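Local coordinates for glyoxalase family protein (Listeria monocytogenes, PDB 2P7Q) that catalyses the hydration of the antibiotic fosfomycin, probably with manganese(II) as its cofactor, and thereby makes the bacterium resistant to the drug, at residues T19-N24 against Y110-H115; Q63-N68 against G90-P95; K94-R99 against E103-Y108. The protein carries 1 engineered substitution. One frame throughout, in Å; residues are numbered along the deposited sequence.

Contact 1 of 3, residues T19-N24 against Y110-H115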
loop_
_atom_site.group_PDB
_atom_site.type_symbol
_atom_site.label_atom_id
_atom_site.label_comp_id
_atom_site.label_asym_id
_atom_site.label_seq_id
_atom_site.Cartn_x
_atom_site.Cartn_y
_atom_site.Cartn_z
ATOM N N THR A 19 -13.151 10.906 3.121
ATOM C CA THR A 19 -13.975 10.372 2.032
ATOM C C THR A 19 -14.043 11.277 0.800
ATOM O O THR A 19 -13.925 10.805 -0.333
ATOM C CB THR A 19 -15.415 10.086 2.500
ATOM O OG1 THR A 19 -15.403 9.046 3.482
ATOM C CG2 THR A 19 -16.277 9.649 1.330
ATOM N N ALA A 20 -14.230 12.573 1.034
ATOM C CA ALA A 20 -14.327 13.553 -0.042
ATOM C C ALA A 20 -12.988 13.674 -0.758
ATOM O O ALA A 20 -12.922 13.926 -1.965
ATOM C CB ALA A 20 -14.751 14.907 0.530
ATOM N N PHE A 21 -11.920 13.503 0.009
ATOM C CA PHE A 21 -10.561 13.553 -0.516
ATOM C C PHE A 21 -10.387 12.440 -1.558
ATOM O O PHE A 21 -9.839 12.669 -2.634
ATOM C CB PHE A 21 -9.580 13.363 0.652
ATOM C CG PHE A 21 -8.148 13.113 0.237
ATOM C CD1 PHE A 21 -7.324 14.161 -0.158
ATOM C CD2 PHE A 21 -7.613 11.830 0.295
ATOM C CE1 PHE A 21 -5.975 13.937 -0.485
ATOM C CE2 PHE A 21 -6.267 11.599 -0.030
ATOM C CZ PHE A 21 -5.450 12.661 -0.419
ATOM N N LEU A 22 -10.875 11.246 -1.231
ATOM C CA LEU A 22 -10.767 10.082 -2.105
ATOM C C LEU A 22 -11.666 10.152 -3.327
ATOM O O LEU A 22 -11.261 9.775 -4.428
ATOM C CB LEU A 22 -11.099 8.802 -1.329
ATOM C CG LEU A 22 -10.155 8.350 -0.212
ATOM C CD1 LEU A 22 -10.761 7.182 0.518
ATOM C CD2 LEU A 22 -8.809 7.960 -0.803
ATOM N N GLN A 23 -12.893 10.625 -3.134
ATOM C CA GLN A 23 -13.834 10.725 -4.237
ATOM C C GLN A 23 -13.446 11.841 -5.201
ATOM O O GLN A 23 -13.610 11.702 -6.417
ATOM C CB GLN A 23 -15.240 10.953 -3.696
ATOM C CG GLN A 23 -15.626 9.949 -2.628
ATOM C CD GLN A 23 -16.985 10.215 -2.028
ATOM O OE1 GLN A 23 -17.358 11.364 -1.797
ATOM N NE2 GLN A 23 -17.730 9.149 -1.751
ATOM N N ASN A 24 -12.924 12.944 -4.676
ATOM C CA ASN A 24 -12.541 14.050 -5.548
ATOM C C ASN A 24 -11.328 13.709 -6.403
ATOM O O ASN A 24 -11.379 13.775 -7.628
ATOM C CB ASN A 24 -12.231 15.321 -4.739
ATOM C CG ASN A 24 -13.478 16.060 -4.292
ATOM O OD1 ASN A 24 -14.584 15.781 -4.751
ATOM N ND2 ASN A 24 -13.300 17.022 -3.398
ATOM N N TYR A 110 0.042 14.229 0.340
ATOM C CA TYR A 110 -0.552 13.538 1.478
ATOM C C TYR A 110 -2.065 13.678 1.541
ATOM O O TYR A 110 -2.661 14.434 0.788
ATOM C CB TYR A 110 -0.002 14.064 2.797
ATOM C CG TYR A 110 1.491 14.004 2.946
ATOM C CD1 TYR A 110 2.295 15.018 2.436
ATOM C CD2 TYR A 110 2.102 12.936 3.609
ATOM C CE1 TYR A 110 3.661 14.973 2.583
ATOM C CE2 TYR A 110 3.471 12.885 3.759
ATOM C CZ TYR A 110 4.242 13.904 3.245
ATOM O OH TYR A 110 5.595 13.879 3.393
ATOM N N ASP A 111 -2.679 12.916 2.438
ATOM C CA ASP A 111 -4.101 13.026 2.650
ATOM C C ASP A 111 -4.085 13.882 3.909
ATOM O O ASP A 111 -3.170 14.693 4.071
ATOM C CB ASP A 111 -4.744 11.662 2.908
ATOM C CG ASP A 111 -4.207 10.985 4.141
ATOM O OD1 ASP A 111 -4.826 9.995 4.584
ATOM O OD2 ASP A 111 -3.169 11.430 4.655
ATOM N N PHE A 112 -5.041 13.704 4.814
ATOM C CA PHE A 112 -5.052 14.532 6.017
ATOM C C PHE A 112 -4.476 13.801 7.207
ATOM O O PHE A 112 -4.383 14.364 8.304
ATOM C CB PHE A 112 -6.474 14.978 6.339
ATOM C CG PHE A 112 -7.161 15.631 5.191
ATOM C CD1 PHE A 112 -8.243 15.014 4.574
ATOM C CD2 PHE A 112 -6.691 16.843 4.685
ATOM C CE1 PHE A 112 -8.847 15.594 3.463
ATOM C CE2 PHE A 112 -7.286 17.435 3.568
ATOM C CZ PHE A 112 -8.364 16.808 2.955
ATOM N N ASP A 113 -4.075 12.554 6.987
ATOM C CA ASP A 113 -3.521 11.741 8.055
ATOM C C ASP A 113 -2.121 11.175 7.776
ATOM O O ASP A 113 -1.846 10.019 8.073
ATOM C CB ASP A 113 -4.499 10.613 8.364
ATOM C CG ASP A 113 -5.855 11.127 8.871
ATOM O OD1 ASP A 113 -5.986 11.364 10.093
ATOM O OD2 ASP A 113 -6.781 11.298 8.046
ATOM N N ASN A 114 -1.237 11.992 7.214
ATOM C CA ASN A 114 0.122 11.548 6.932
ATOM C C ASN A 114 0.273 10.341 6.007
ATOM O O ASN A 114 1.261 9.616 6.110
ATOM C CB ASN A 114 0.856 11.218 8.231
ATOM C CG ASN A 114 1.062 12.422 9.106
ATOM O OD1 ASN A 114 1.286 13.536 8.618
ATOM N ND2 ASN A 114 1.009 12.210 10.413
ATOM N N HIS A 115 -0.695 10.096 5.132
ATOM C CA HIS A 115 -0.582 8.978 4.212
ATOM C C HIS A 115 0.028 9.476 2.906
ATOM O O HIS A 115 -0.601 10.245 2.185
ATOM C CB HIS A 115 -1.946 8.369 3.919
ATOM C CG HIS A 115 -2.604 7.736 5.106
ATOM N ND1 HIS A 115 -3.232 8.469 6.089
ATOM C CD2 HIS A 115 -2.783 6.435 5.437
ATOM C CE1 HIS A 115 -3.776 7.647 6.969
ATOM N NE2 HIS A 115 -3.519 6.408 6.597
#

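Contact 2 of 3, residues Q63-N68 against G90-P95. With GG6 ([(1S,2S)-1,2-dihydroxypropyl]phosphonic acid), chain H.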
loop_
_atom_site.group_PDB
_atom_site.type_symbol
_atom_site.label_atom_id
_atom_site.label_comp_id
_atom_site.label_asym_id
_atom_site.label_seq_id
_atom_site.Cartn_x
_atom_site.Cartn_y
_atom_site.Cartn_z
ATOM N N GLN A 63 0.023 7.993 12.090
ATOM C CA GLN A 63 1.331 7.538 11.663
ATOM C C GLN A 63 2.209 8.730 11.317
ATOM O O GLN A 63 1.730 9.703 10.743
ATOM C CB GLN A 63 1.175 6.629 10.449
ATOM C CG GLN A 63 0.227 7.174 9.399
ATOM C CD GLN A 63 0.121 6.258 8.196
ATOM O OE1 GLN A 63 -0.172 5.069 8.334
ATOM N NE2 GLN A 63 0.359 6.806 7.006
ATOM N N GLU A 64 3.488 8.657 11.678
ATOM C CA GLU A 64 4.428 9.740 11.386
ATOM C C GLU A 64 4.729 9.692 9.900
ATOM O O GLU A 64 4.735 8.613 9.299
ATOM C CB GLU A 64 5.735 9.572 12.175
ATOM C CG GLU A 64 5.708 8.499 13.272
ATOM C CD GLU A 64 6.051 7.114 12.752
ATOM O OE1 GLU A 64 7.103 6.983 12.090
ATOM O OE2 GLU A 64 5.283 6.158 13.011
ATOM N N ARG A 65 4.976 10.851 9.300
ATOM C CA ARG A 65 5.268 10.893 7.872
ATOM C C ARG A 65 6.532 10.125 7.510
ATOM O O ARG A 65 7.582 10.331 8.105
ATOM C CB ARG A 65 5.393 12.338 7.403
ATOM C CG ARG A 65 4.093 13.082 7.459
ATOM C CD ARG A 65 4.212 14.428 6.800
ATOM N NE ARG A 65 2.896 15.025 6.594
ATOM C CZ ARG A 65 2.683 16.109 5.862
ATOM N NH1 ARG A 65 3.709 16.710 5.271
ATOM N NH2 ARG A 65 1.446 16.582 5.712
ATOM N N THR A 66 6.413 9.236 6.532
ATOM C CA THR A 66 7.538 8.429 6.077
ATOM C C THR A 66 7.459 8.249 4.573
ATOM O O THR A 66 6.469 8.643 3.947
ATOM C CB THR A 66 7.530 7.043 6.713
ATOM O OG1 THR A 66 6.410 6.296 6.223
ATOM C CG2 THR A 66 7.441 7.161 8.207
ATOM N N TYR A 67 8.494 7.650 3.989
ATOM C CA TYR A 67 8.506 7.463 2.550
ATOM C C TYR A 67 7.706 6.249 2.137
ATOM O O TYR A 67 7.628 5.932 0.961
ATOM C CB TYR A 67 9.932 7.380 2.023
ATOM C CG TYR A 67 10.025 7.443 0.517
ATOM C CD1 TYR A 67 9.346 8.428 -0.203
ATOM C CD2 TYR A 67 10.775 6.503 -0.197
ATOM C CE1 TYR A 67 9.408 8.474 -1.605
ATOM C CE2 TYR A 67 10.841 6.538 -1.595
ATOM C CZ TYR A 67 10.158 7.521 -2.290
ATOM O OH TYR A 67 10.199 7.536 -3.667
ATOM N N ASN A 68 7.111 5.559 3.101
ATOM C CA ASN A 68 6.271 4.424 2.755
ATOM C C ASN A 68 5.119 5.041 1.977
ATOM O O ASN A 68 4.529 6.030 2.421
ATOM C CB ASN A 68 5.717 3.739 4.011
ATOM C CG ASN A 68 6.784 2.981 4.791
ATOM O OD1 ASN A 68 7.131 1.839 4.457
ATOM N ND2 ASN A 68 7.315 3.618 5.832
ATOM N N GLY A 90 -6.013 22.376 -2.358
ATOM C CA GLY A 90 -5.047 22.785 -1.359
ATOM C C GLY A 90 -4.362 21.669 -0.584
ATOM O O GLY A 90 -3.936 21.884 0.552
ATOM N N VAL A 91 -4.245 20.471 -1.154
ATOM C CA VAL A 91 -3.560 19.420 -0.409
ATOM C C VAL A 91 -2.060 19.587 -0.645
ATOM O O VAL A 91 -1.631 20.012 -1.718
ATOM C CB VAL A 91 -4.017 17.990 -0.819
ATOM C CG1 VAL A 91 -5.536 17.931 -0.935
ATOM C CG2 VAL A 91 -3.347 17.564 -2.091
ATOM N N GLU A 92 -1.269 19.281 0.371
ATOM C CA GLU A 92 0.178 19.421 0.282
ATOM C C GLU A 92 0.793 18.484 -0.762
ATOM O O GLU A 92 0.462 17.304 -0.800
ATOM C CB GLU A 92 0.795 19.143 1.652
ATOM C CG GLU A 92 2.298 19.318 1.702
ATOM C CD GLU A 92 2.887 18.855 3.018
ATOM O OE1 GLU A 92 4.135 18.835 3.133
ATOM O OE2 GLU A 92 2.097 18.510 3.932
ATOM N N MET A 93 1.671 19.025 -1.606
ATOM C CA MET A 93 2.368 18.256 -2.645
ATOM C C MET A 93 3.884 18.351 -2.479
ATOM O O MET A 93 4.423 19.446 -2.412
ATOM C CB MET A 93 2.040 18.781 -4.042
ATOM C CG MET A 93 0.706 18.370 -4.606
ATOM S SD MET A 93 0.560 18.891 -6.341
ATOM C CE MET A 93 -0.270 20.491 -6.165
ATOM N N LYS A 94 4.573 17.210 -2.434
ATOM C CA LYS A 94 6.031 17.216 -2.311
ATOM C C LYS A 94 6.622 17.764 -3.613
ATOM O O LYS A 94 5.942 17.830 -4.632
ATOM C CB LYS A 94 6.566 15.799 -2.075
ATOM C CG LYS A 94 5.980 15.075 -0.873
ATOM C CD LYS A 94 6.127 15.891 0.412
ATOM C CE LYS A 94 7.442 15.648 1.122
ATOM N NZ LYS A 94 7.459 14.320 1.769
ATOM N N PRO A 95 7.890 18.195 -3.589
ATOM C CA PRO A 95 8.511 18.721 -4.813
ATOM C C PRO A 95 8.937 17.573 -5.741
ATOM O O PRO A 95 8.935 16.404 -5.341
ATOM C CB PRO A 95 9.720 19.492 -4.286
ATOM C CG PRO A 95 9.335 19.832 -2.875
ATOM C CD PRO A 95 8.687 18.565 -2.409
HETATM O O1 GG6 H . 8.122 6.290 -7.322
HETATM C C2 GG6 H . 9.200 5.649 -8.067
HETATM C C3 GG6 H . 9.612 6.579 -9.267
HETATM C C1 GG6 H . 10.454 5.386 -7.150
HETATM O O2 GG6 H . 10.974 6.607 -6.642
HETATM P P GG6 H . 10.081 4.338 -5.767
HETATM O O3 GG6 H . 9.541 2.966 -6.268
HETATM O O4 GG6 H . 11.291 4.151 -5.018
HETATM O O5 GG6 H . 8.992 5.006 -4.830
#

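Contact 3 of 3, residues K94-R99 against E103-Y108. With GG6 ([(1S,2S)-1,2-dihydroxypropyl]phosphonic acid), chain H.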
loop_
_atom_site.group_PDB
_atom_site.type_symbol
_atom_site.label_atom_id
_atom_site.label_comp_id
_atom_site.label_asym_id
_atom_site.label_seq_id
_atom_site.Cartn_x
_atom_site.Cartn_y
_atom_site.Cartn_z
ATOM N N LYS A 94 4.573 17.210 -2.434
ATOM C CA LYS A 94 6.031 17.216 -2.311
ATOM C C LYS A 94 6.622 17.764 -3.613
ATOM O O LYS A 94 5.942 17.830 -4.632
ATOM C CB LYS A 94 6.566 15.799 -2.075
ATOM C CG LYS A 94 5.980 15.075 -0.873
ATOM C CD LYS A 94 6.127 15.891 0.412
ATOM C CE LYS A 94 7.442 15.648 1.122
ATOM N NZ LYS A 94 7.459 14.320 1.769
ATOM N N PRO A 95 7.890 18.195 -3.589
ATOM C CA PRO A 95 8.511 18.721 -4.813
ATOM C C PRO A 95 8.937 17.573 -5.741
ATOM O O PRO A 95 8.935 16.404 -5.341
ATOM C CB PRO A 95 9.720 19.492 -4.286
ATOM C CG PRO A 95 9.335 19.832 -2.875
ATOM C CD PRO A 95 8.687 18.565 -2.409
ATOM N N GLU A 96 9.306 17.903 -6.975
ATOM C CA GLU A 96 9.743 16.884 -7.920
ATOM C C GLU A 96 10.935 16.114 -7.354
ATOM O O GLU A 96 11.925 16.699 -6.915
ATOM C CB GLU A 96 10.116 17.525 -9.260
ATOM C CG GLU A 96 8.924 17.785 -10.189
ATOM C CD GLU A 96 8.521 16.557 -11.014
ATOM O OE1 GLU A 96 7.533 16.651 -11.783
ATOM O OE2 GLU A 96 9.192 15.501 -10.898
ATOM N N ARG A 97 10.823 14.794 -7.365
ATOM C CA ARG A 97 11.868 13.920 -6.856
ATOM C C ARG A 97 12.886 13.644 -7.975
ATOM O O ARG A 97 12.512 13.537 -9.146
ATOM C CB ARG A 97 11.211 12.628 -6.383
ATOM C CG ARG A 97 12.039 11.778 -5.475
ATOM C CD ARG A 97 11.243 10.569 -5.035
ATOM N NE ARG A 97 12.015 9.731 -4.125
ATOM C CZ ARG A 97 12.367 10.097 -2.898
ATOM N NH1 ARG A 97 12.009 11.289 -2.434
ATOM N NH2 ARG A 97 13.087 9.280 -2.140
ATOM N N PRO A 98 14.186 13.535 -7.636
ATOM C CA PRO A 98 15.230 13.273 -8.642
ATOM C C PRO A 98 15.001 11.979 -9.425
ATOM O O PRO A 98 14.843 10.911 -8.834
ATOM C CB PRO A 98 16.507 13.222 -7.809
ATOM C CG PRO A 98 16.202 14.146 -6.672
ATOM C CD PRO A 98 14.790 13.751 -6.310
ATOM N N ARG A 99 14.992 12.091 -10.754
ATOM C CA ARG A 99 14.768 10.953 -11.653
ATOM C C ARG A 99 16.043 10.362 -12.253
ATOM O O ARG A 99 17.153 10.694 -11.834
ATOM C CB ARG A 99 13.834 11.369 -12.794
ATOM C CG ARG A 99 12.356 11.411 -12.430
ATOM C CD ARG A 99 11.534 12.057 -13.541
ATOM N NE ARG A 99 11.714 13.506 -13.569
ATOM C CZ ARG A 99 11.229 14.302 -14.515
ATOM N NH1 ARG A 99 10.537 13.788 -15.520
ATOM N NH2 ARG A 99 11.436 15.612 -14.454
ATOM N N GLU A 103 12.750 7.263 -16.109
ATOM C CA GLU A 103 11.887 7.095 -14.948
ATOM C C GLU A 103 10.779 8.120 -15.190
ATOM O O GLU A 103 11.047 9.324 -15.260
ATOM C CB GLU A 103 12.680 7.422 -13.677
ATOM C CG GLU A 103 11.989 7.126 -12.348
ATOM C CD GLU A 103 12.922 7.343 -11.155
ATOM O OE1 GLU A 103 12.480 7.205 -9.989
ATOM O OE2 GLU A 103 14.110 7.653 -11.388
ATOM N N GLY A 104 9.549 7.646 -15.353
ATOM C CA GLY A 104 8.441 8.551 -15.613
ATOM C C GLY A 104 8.188 9.583 -14.530
ATOM O O GLY A 104 8.668 9.441 -13.404
ATOM N N ARG A 105 7.433 10.623 -14.868
ATOM C CA ARG A 105 7.102 11.682 -13.913
ATOM C C ARG A 105 6.192 11.140 -12.799
ATOM O O ARG A 105 5.440 10.182 -13.004
ATOM C CB ARG A 105 6.380 12.831 -14.621
ATOM C CG ARG A 105 7.145 13.487 -15.748
ATOM C CD ARG A 105 7.638 14.886 -15.371
ATOM N NE ARG A 105 6.579 15.880 -15.144
ATOM C CZ ARG A 105 5.584 16.150 -15.992
ATOM N NH1 ARG A 105 5.480 15.489 -17.142
ATOM N NH2 ARG A 105 4.712 17.112 -15.712
ATOM N N SER A 106 6.274 11.751 -11.621
ATOM C CA SER A 106 5.436 11.353 -10.491
ATOM C C SER A 106 4.904 12.571 -9.734
ATOM O O SER A 106 5.489 13.656 -9.789
ATOM C CB SER A 106 6.221 10.491 -9.498
ATOM O OG SER A 106 6.614 9.251 -10.046
ATOM N N ILE A 107 3.791 12.375 -9.032
ATOM C CA ILE A 107 3.188 13.421 -8.200
ATOM C C ILE A 107 3.038 12.811 -6.811
ATOM O O ILE A 107 2.387 11.779 -6.647
ATOM C CB ILE A 107 1.760 13.831 -8.662
ATOM C CG1 ILE A 107 1.779 14.411 -10.071
ATOM C CG2 ILE A 107 1.190 14.868 -7.713
ATOM C CD1 ILE A 107 0.375 14.617 -10.638
ATOM N N TYR A 108 3.648 13.432 -5.812
ATOM C CA TYR A 108 3.535 12.923 -4.447
ATOM C C TYR A 108 2.719 13.915 -3.633
ATOM O O TYR A 108 2.779 15.120 -3.879
ATOM C CB TYR A 108 4.924 12.728 -3.824
ATOM C CG TYR A 108 5.603 11.420 -4.206
ATOM C CD1 TYR A 108 6.611 11.373 -5.177
ATOM C CD2 TYR A 108 5.252 10.229 -3.571
ATOM C CE1 TYR A 108 7.255 10.166 -5.492
ATOM C CE2 TYR A 108 5.885 9.027 -3.885
ATOM C CZ TYR A 108 6.885 9.000 -4.839
ATOM O OH TYR A 108 7.510 7.793 -5.108
HETATM O O1 GG6 H . 8.122 6.290 -7.322
HETATM C C2 GG6 H . 9.200 5.649 -8.067
HETATM C C3 GG6 H . 9.612 6.579 -9.267
HETATM C C1 GG6 H . 10.454 5.386 -7.150
HETATM O O2 GG6 H . 10.974 6.607 -6.642
HETATM P P GG6 H . 10.081 4.338 -5.767
HETATM O O3 GG6 H . 9.541 2.966 -6.268
HETATM O O4 GG6 H . 11.291 4.151 -5.018
HETATM O O5 GG6 H . 8.992 5.006 -4.830
#

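Contact 1 of 3, residues T19-N24 against Y110-H115
Phe21 drives its ring from the helix into the turn at Tyr110-Phe112, and the contact is almost wholly apolar. One face of the ring takes the backbone of Asp111 in a CH-pi contact: Asp111 CA stands 3.9 Å from the ring centroid, 30° off the normal. The far end of the ring is close-packed, with Phe21 CE2 3.3 Å from Asp111 CB and Phe21 CZ 3.5 Å from the carbonyl O of Tyr110. This reach depends on Phe21 CG lying anti to the backbone N (chi1 168°), which carries the ring outward from the helix.

Phe112 runs back alongside Phe21 in the opposite direction. Its CE1 rests 3.7 Å from Phe21 CB, and the ring centroids are 5.4 Å apart, with the planes at 61°.

The fold is that of the glyoxalase superfamily, built on beta-alpha-beta-beta-beta modules; here helix 15-26 meets the loop that joins strands 106-110 and 116-120.

Polar groups work inside that loop, not across the contact. Asp111 OD2 accepts from His115 N at 2.9 Å, approached from above the carboxylate plane, and more weakly from Asp113 N at 2.7 Å. The loop thus curls round a carboxylate that turns away from the helix, while His115 NE2 bonds to Asn68 of the second subunit.

Contact 2 of 3, residues Q63-N68 against G90-P95
Arg65 reaches Glu92 at the surface by an end-on salt bridge, its two terminal nitrogens meeting the carboxylate as the side chains arrive from opposite directions. The grip is lopsided. Arg65 NH2 donates to Glu92 OE2 at 2.7 Å, whereas Arg65 NH1 is shared, 2.8 Å from Glu92 OE2 and 3.0 Å from Glu92 OE1. The acceptors lie close to the guanidinium plane and are met on their syn sides, but the two groups are not coplanar, their planes standing 36° apart. Both chains are drawn out to span the gap. Arg65 NE is bonded separately to Asn114, so both ends of the guanidinium are fixed, and the group also makes a cation-pi contact with Tyr110. Lys94 NZ, hydrogen-bonded to Tyr110 OH and 5.7 Å from Arg65 NH1, adds a second positive charge, which the carboxylate would partly offset.

Next along the chain, Thr66 forms an ST turn. Its OG1 accepts from Asn68 N at 3.3 Å and, almost straight (171°), from Asn68 ND2 at 2.9 Å.

Tyr67 has CG anti to the backbone N (chi1 -169°), a torsion that swings the ring out to the ligand. Its OH accepts a hydrogen bond from O2 of the dihydroxypropylphosphonate at 3.2 Å and lies 3.0 Å from the phosphonate oxygen O5.

Asn68, with Thr66 OG1 in its amide plane, also bonds through OD1 to Ile11 N of the second subunit.

The salt bridge therefore joins the loop leading into strand 69-73 to the loop that follows helix 79-87, beside Tyr110 of strand 106-110, while Met93 packs on the helix.

Contact 3 of 3, residues K94-R99 against E103-Y108
Lys94 and Tyr108 join the two segments at one end, where Lys94 N donates to Tyr108 O at 3.1 Å. The chains run in nearly opposite directions (175°) but bow apart in the middle, where the CA atoms of Glu96 and Ile107 are 7.4 Å apart.

Over the gap Glu96 bends at chi2 (-84°) to bring OE1 to the guanidinium edge of Arg105, a long salt bridge at 3.6 Å from Arg105 NE. Arg99 packs CD on the carbonyl O of Glu103 at 3.3 Å, and Glu103 OE2 lies against the backbone of Arg99. The guanidinium of Arg99 crosses the Arg105 side chain, leaving two like charges near each other at the exposed surface.

Tyr108, Arg97 and Glu103 carry the ligand end of the contact. Tyr108 OH donates to O1 of the dihydroxypropylphosphonate at 2.7 Å and belongs to the manganese site with His69 and Glu118. Arg97, extended from CG to NE, packs CD against Tyr108 CE1, and ligand O2 lies near the guanidinium plane at its edge. Glu103, another pocket residue, brings OE1 close to ligand C3.

Strand 106-110 pairs antiparallel with strand 116-120, Ser106 OG bonds to Glu118 and His120, and Ile107 packs on helix 79-87.

Contact 1 is buried and mostly aromatic, while contacts 2 and 3 lie at the surface. Contact 2 is a salt bridge; contact 3 mixes a backbone bond, a long salt bridge and the buried Tyr108. Strand 106-110 connects them: contact 3 uses its beginning, contact 1 the turn beyond it, and contact 2 flanks Tyr110. Contacts 2 and 3 share Lys94 and Pro95, and Lys94 NZ, 2.5 Å from Tyr110 OH in a probable hydrogen bond, ties both to contact 1. Contacts 2 and 3 also meet the same ligand, through Tyr67 and Tyr108, whose OH atoms are 3.1 Å apart. In contact 1 the Tyr110 side chain is about 13 Å from the ligand.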